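Glycosyl hydrolase family 26 (Bacteroides ovatus, PDB 4ZXO) hydrolyses beta-mannan chains as a family 26 beta-mannanase, probably within the galactomannan breakdown pathway of this gut bacterium. Local coordinates at residues 56-59 with 60-63; 13-16 with 17-21. All blocks are in the same frame, centred on the assembly; numbering follows the deposited sequence.

Interaction 1 of 2, residues 56-59 with 60-63; sequences AYPG and VMSF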
loop_
_atom_site.group_PDB
_atom_site.type_symbol
_atom_site.label_atom_id
_atom_site.label_comp_id
_atom_site.label_asym_id
_atom_site.label_seq_id
_atom_site.Cartn_x
_atom_site.Cartn_y
_atom_site.Cartn_z
ATOM N N ALA A 56 -8.145 -4.100 18.533
ATOM C CA ALA A 56 -8.886 -3.482 17.430
ATOM C C ALA A 56 -8.275 -3.857 16.100
ATOM O O ALA A 56 -7.066 -4.073 15.988
ATOM C CB ALA A 56 -8.882 -1.994 17.540
ATOM N N TYR A 57 -9.115 -3.857 15.080
ATOM C CA TYR A 57 -8.595 -4.009 13.725
ATOM C C TYR A 57 -7.753 -2.774 13.287
ATOM O O TYR A 57 -8.040 -1.636 13.673
ATOM C CB TYR A 57 -9.728 -4.203 12.735
ATOM C CG TYR A 57 -10.441 -5.504 12.837
ATOM C CD1 TYR A 57 -9.830 -6.691 12.427
ATOM C CD2 TYR A 57 -11.734 -5.563 13.357
ATOM C CE1 TYR A 57 -10.520 -7.918 12.487
ATOM C CE2 TYR A 57 -12.415 -6.777 13.440
ATOM C CZ TYR A 57 -11.814 -7.931 12.987
ATOM O OH TYR A 57 -12.501 -9.110 13.096
ATOM N N PRO A 58 -6.708 -2.987 12.465
ATOM C CA PRO A 58 -5.933 -1.854 11.949
ATOM C C PRO A 58 -6.838 -0.950 11.059
ATOM O O PRO A 58 -7.773 -1.418 10.401
ATOM C CB PRO A 58 -4.818 -2.522 11.154
ATOM C CG PRO A 58 -5.364 -3.832 10.768
ATOM C CD PRO A 58 -6.222 -4.271 11.927
ATOM N N GLY A 59 -6.559 0.343 11.081
ATOM C CA GLY A 59 -7.301 1.292 10.274
ATOM C C GLY A 59 -7.140 1.043 8.781
ATOM O O GLY A 59 -8.009 1.396 7.987
ATOM N N VAL A 60 -6.008 0.459 8.381
ATOM C CA VAL A 60 -5.761 0.106 6.969
ATOM C C VAL A 60 -5.438 -1.371 6.869
ATOM O O VAL A 60 -4.676 -1.916 7.689
ATOM C CB VAL A 60 -4.560 0.864 6.404
ATOM C CG1 VAL A 60 -4.322 0.480 4.935
ATOM C CG2 VAL A 60 -4.727 2.402 6.525
ATOM N N MET A 61 -5.986 -2.015 5.852
ATOM C CA MET A 61 -5.547 -3.364 5.487
ATOM C C MET A 61 -5.137 -3.343 4.051
ATOM O O MET A 61 -5.757 -2.644 3.241
ATOM C CB MET A 61 -6.665 -4.371 5.679
ATOM C CG MET A 61 -6.951 -4.594 7.149
ATOM S SD MET A 61 -8.356 -5.692 7.379
ATOM C CE MET A 61 -8.596 -5.496 9.158
ATOM N N SER A 62 -4.049 -4.037 3.735
ATOM C CA SER A 62 -3.661 -4.149 2.319
ATOM C C SER A 62 -3.597 -5.601 1.928
ATOM O O SER A 62 -3.417 -6.506 2.758
ATOM C CB SER A 62 -2.297 -3.433 2.028
ATOM O OG SER A 62 -1.253 -3.948 2.828
ATOM N N PHE A 63 -3.716 -5.814 0.632
ATOM C CA PHE A 63 -3.664 -7.145 0.053
ATOM C C PHE A 63 -2.988 -7.008 -1.298
ATOM O O PHE A 63 -2.798 -5.893 -1.775
ATOM C CB PHE A 63 -5.073 -7.778 -0.098
ATOM C CG PHE A 63 -5.907 -7.740 1.172
ATOM C CD1 PHE A 63 -5.809 -8.762 2.133
ATOM C CD2 PHE A 63 -6.754 -6.669 1.406
ATOM C CE1 PHE A 63 -6.550 -8.698 3.284
ATOM C CE2 PHE A 63 -7.540 -6.585 2.561
ATOM C CZ PHE A 63 -7.428 -7.605 3.517
#
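At the entry to strand 60-64 of the TIM barrel, the side chain of Met-61 reaches back along the chain to meet Tyr-57 and Pro-58 of the loop that leads in from helix 49-54. The touching is done mainly by the methyl end: CE of Met-61 lies 3.7 Å from CD1 of Tyr-57, approaching its ring obliquely, and 3.8 Å from CD of Pro-58. Met-61 has CG beside its backbone N (chi1 -70°) and runs extended from there, which brings the terminal methyl back to the CD side of the proline and to the tyrosine ring; the methionine side chain crosses the pyrrolidine ring at about a right angle. Beyond this apolar contact, the Tyr-57 hydroxyl is hydrogen-bonded to the carbonyl of Gly-46, while its ring makes a cation-pi contact with Arg-94. The barrel sheet takes over where the loop ends, with backbone hydrogen bonds from Val-60 to Phe-29 and His-31 in the neighbouring strand 27-32, and from Gly-59 and Met-61 to Met-97 of strand 97-101. Pro-58 also packs against the backbone of the strand, its CB 3.5 Å from O of Val-60, and CG of the ring stands 4.0 Å from CG of Met-61.

Interaction 2 of 2, residues 13-16 with 17-21; sequences VALL and QNLKQ
Leu-16 and Lys-20, one turn apart, lie obliquely across each other, and the aliphatic part of the lysine does the touching. Its chain stays extended as far as CE, which comes 3.7 Å from CG of Leu-16 and also meets both methyls of that leucine; the bend at chi4 (-82°) then turns NZ off the line of the chain. On the way, CG of Lys-20 passes 3.4 Å from O of Leu-16, the same carbonyl that accepts the Lys-20 backbone N-H.

Leu-15 and Leu-19 also cross at a slant, CD1 of Leu-15 being 4.1 Å from the branch carbon CG of Leu-19. Both are buried: their side chains touch Met-97 of barrel strand 97-101, and Leu-15 reaches Leu-204 of strand 203-207 as well. The pairs belong to the C-terminal half of helix 10-19, which covers the bottom of the TIM barrel, the end where the parallel strands begin, with regular i to i+4 bonds from Gln-17 N to Val-13 O through Lys-20 N to Leu-16 O.

Asn-18 works on another side of the helix. With CG beside its own backbone N (chi1 -78°), the amide folds back so that ND2 lies 2.9 Å from O of Ala-14 in a weak, bent bond (120°), added to the backbone bond from Asn-18 N to that oxygen. ND2 is also hydrogen-bonded to the carbonyl of Lys-344. At the other end of the amide, OD1 receives NE2 of Gln-21 at 2.8 Å, the donor lying in the carbonyl plane. A leucine in its place would probably leave the Lys-344 carbonyl without this donor and set the Gln-21 amide free to turn.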
loop_
_atom_site.group_PDB
_atom_site.type_symbol
_atom_site.label_atom_id
_atom_site.label_comp_id
_atom_site.label_asym_id
_atom_site.label_seq_id
_atom_site.Cartn_x
_atom_site.Cartn_y
_atom_site.Cartn_z
ATOM N N VAL A 13 -13.836 10.198 -3.248
ATOM C CA VAL A 13 -13.463 11.576 -2.953
ATOM C C VAL A 13 -13.447 11.839 -1.454
ATOM O O VAL A 13 -12.549 12.520 -0.956
ATOM C CB VAL A 13 -14.406 12.566 -3.653
ATOM C CG1 VAL A 13 -14.041 13.979 -3.253
ATOM C CG2 VAL A 13 -14.327 12.330 -5.136
ATOM N N ALA A 14 -14.418 11.290 -0.723
ATOM C CA ALA A 14 -14.421 11.472 0.715
ATOM C C ALA A 14 -13.166 10.836 1.312
ATOM O O ALA A 14 -12.544 11.436 2.219
ATOM C CB ALA A 14 -15.626 10.876 1.326
ATOM N N LEU A 15 -12.774 9.632 0.852
ATOM C CA LEU A 15 -11.553 9.060 1.393
ATOM C C LEU A 15 -10.374 9.972 1.184
ATOM O O LEU A 15 -9.593 10.179 2.127
ATOM C CB LEU A 15 -11.297 7.693 0.755
ATOM C CG LEU A 15 -9.939 7.028 1.112
ATOM C CD1 LEU A 15 -9.870 6.818 2.650
ATOM C CD2 LEU A 15 -9.763 5.701 0.404
ATOM N N LEU A 16 -10.216 10.483 -0.048
ATOM C CA LEU A 16 -9.090 11.380 -0.329
ATOM C C LEU A 16 -9.121 12.614 0.544
ATOM O O LEU A 16 -8.098 13.013 1.099
ATOM C CB LEU A 16 -9.068 11.806 -1.790
ATOM C CG LEU A 16 -7.891 12.661 -2.222
ATOM C CD1 LEU A 16 -6.542 11.975 -1.886
ATOM C CD2 LEU A 16 -8.067 12.823 -3.690
ATOM N N GLN A 17 -10.316 13.214 0.694
ATOM C CA GLN A 17 -10.391 14.411 1.524
ATOM C C GLN A 17 -10.035 14.084 2.990
ATOM O O GLN A 17 -9.374 14.865 3.638
ATOM C CB GLN A 17 -11.777 15.077 1.388
ATOM C CG GLN A 17 -11.997 15.759 0.005
ATOM C CD GLN A 17 -10.843 16.718 -0.511
ATOM O OE1 GLN A 17 -10.343 16.564 -1.640
ATOM N NE2 GLN A 17 -10.410 17.643 0.317
ATOM N N ASN A 18 -10.378 12.889 3.481
ATOM C CA ASN A 18 -10.024 12.543 4.843
ATOM C C ASN A 18 -8.530 12.214 4.973
ATOM O O ASN A 18 -7.901 12.584 5.987
ATOM C CB ASN A 18 -10.950 11.403 5.328
ATOM C CG ASN A 18 -12.329 11.949 5.721
ATOM O OD1 ASN A 18 -12.404 12.805 6.607
ATOM N ND2 ASN A 18 -13.364 11.565 5.025
ATOM N N LEU A 19 -7.925 11.609 3.944
ATOM C CA LEU A 19 -6.458 11.416 3.971
ATOM C C LEU A 19 -5.751 12.760 4.038
ATOM O O LEU A 19 -4.723 12.910 4.722
ATOM C CB LEU A 19 -5.995 10.638 2.737
ATOM C CG LEU A 19 -6.503 9.187 2.708
ATOM C CD1 LEU A 19 -5.986 8.460 1.442
ATOM C CD2 LEU A 19 -6.089 8.421 3.969
ATOM N N LYS A 20 -6.349 13.772 3.392
ATOM C CA LYS A 20 -5.749 15.105 3.379
ATOM C C LYS A 20 -5.867 15.852 4.707
ATOM O O LYS A 20 -5.244 16.885 4.864
ATOM C CB LYS A 20 -6.343 15.956 2.251
ATOM C CG LYS A 20 -5.797 15.540 0.903
ATOM C CD LYS A 20 -6.613 16.221 -0.194
ATOM C CE LYS A 20 -6.076 15.796 -1.594
ATOM N NZ LYS A 20 -4.824 16.454 -2.281
ATOM N N GLN A 21 -6.631 15.357 5.665
ATOM C CA GLN A 21 -6.639 16.052 6.956
ATOM C C GLN A 21 -5.921 15.233 8.027
ATOM O O GLN A 21 -6.138 15.396 9.210
ATOM C CB GLN A 21 -8.050 16.418 7.411
ATOM C CG GLN A 21 -8.966 15.289 7.599
ATOM C CD GLN A 21 -10.311 15.767 8.131
ATOM O OE1 GLN A 21 -10.434 16.921 8.583
ATOM N NE2 GLN A 21 -11.335 14.897 8.075
#

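Interaction 2 comes first along the chain, on helix 10-19, and interaction 1 follows at the junction of a loop with strand 60-64; strand 27-32 and helix 49-54 are among the elements between them. Their centres lie about 17 Å apart and their nearest atoms about 7 Å, so the two do not touch. What they share is the parallel barrel sheet: Met-97, at the start of strand 97-101, bonds through its backbone to the 59-61 region and receives side chains from helix 10-19. One contact thus belongs to the chain's entry into a barrel strand, the other to the helix that closes the barrel at that same end, where the strands begin, within a single glycosidase domain.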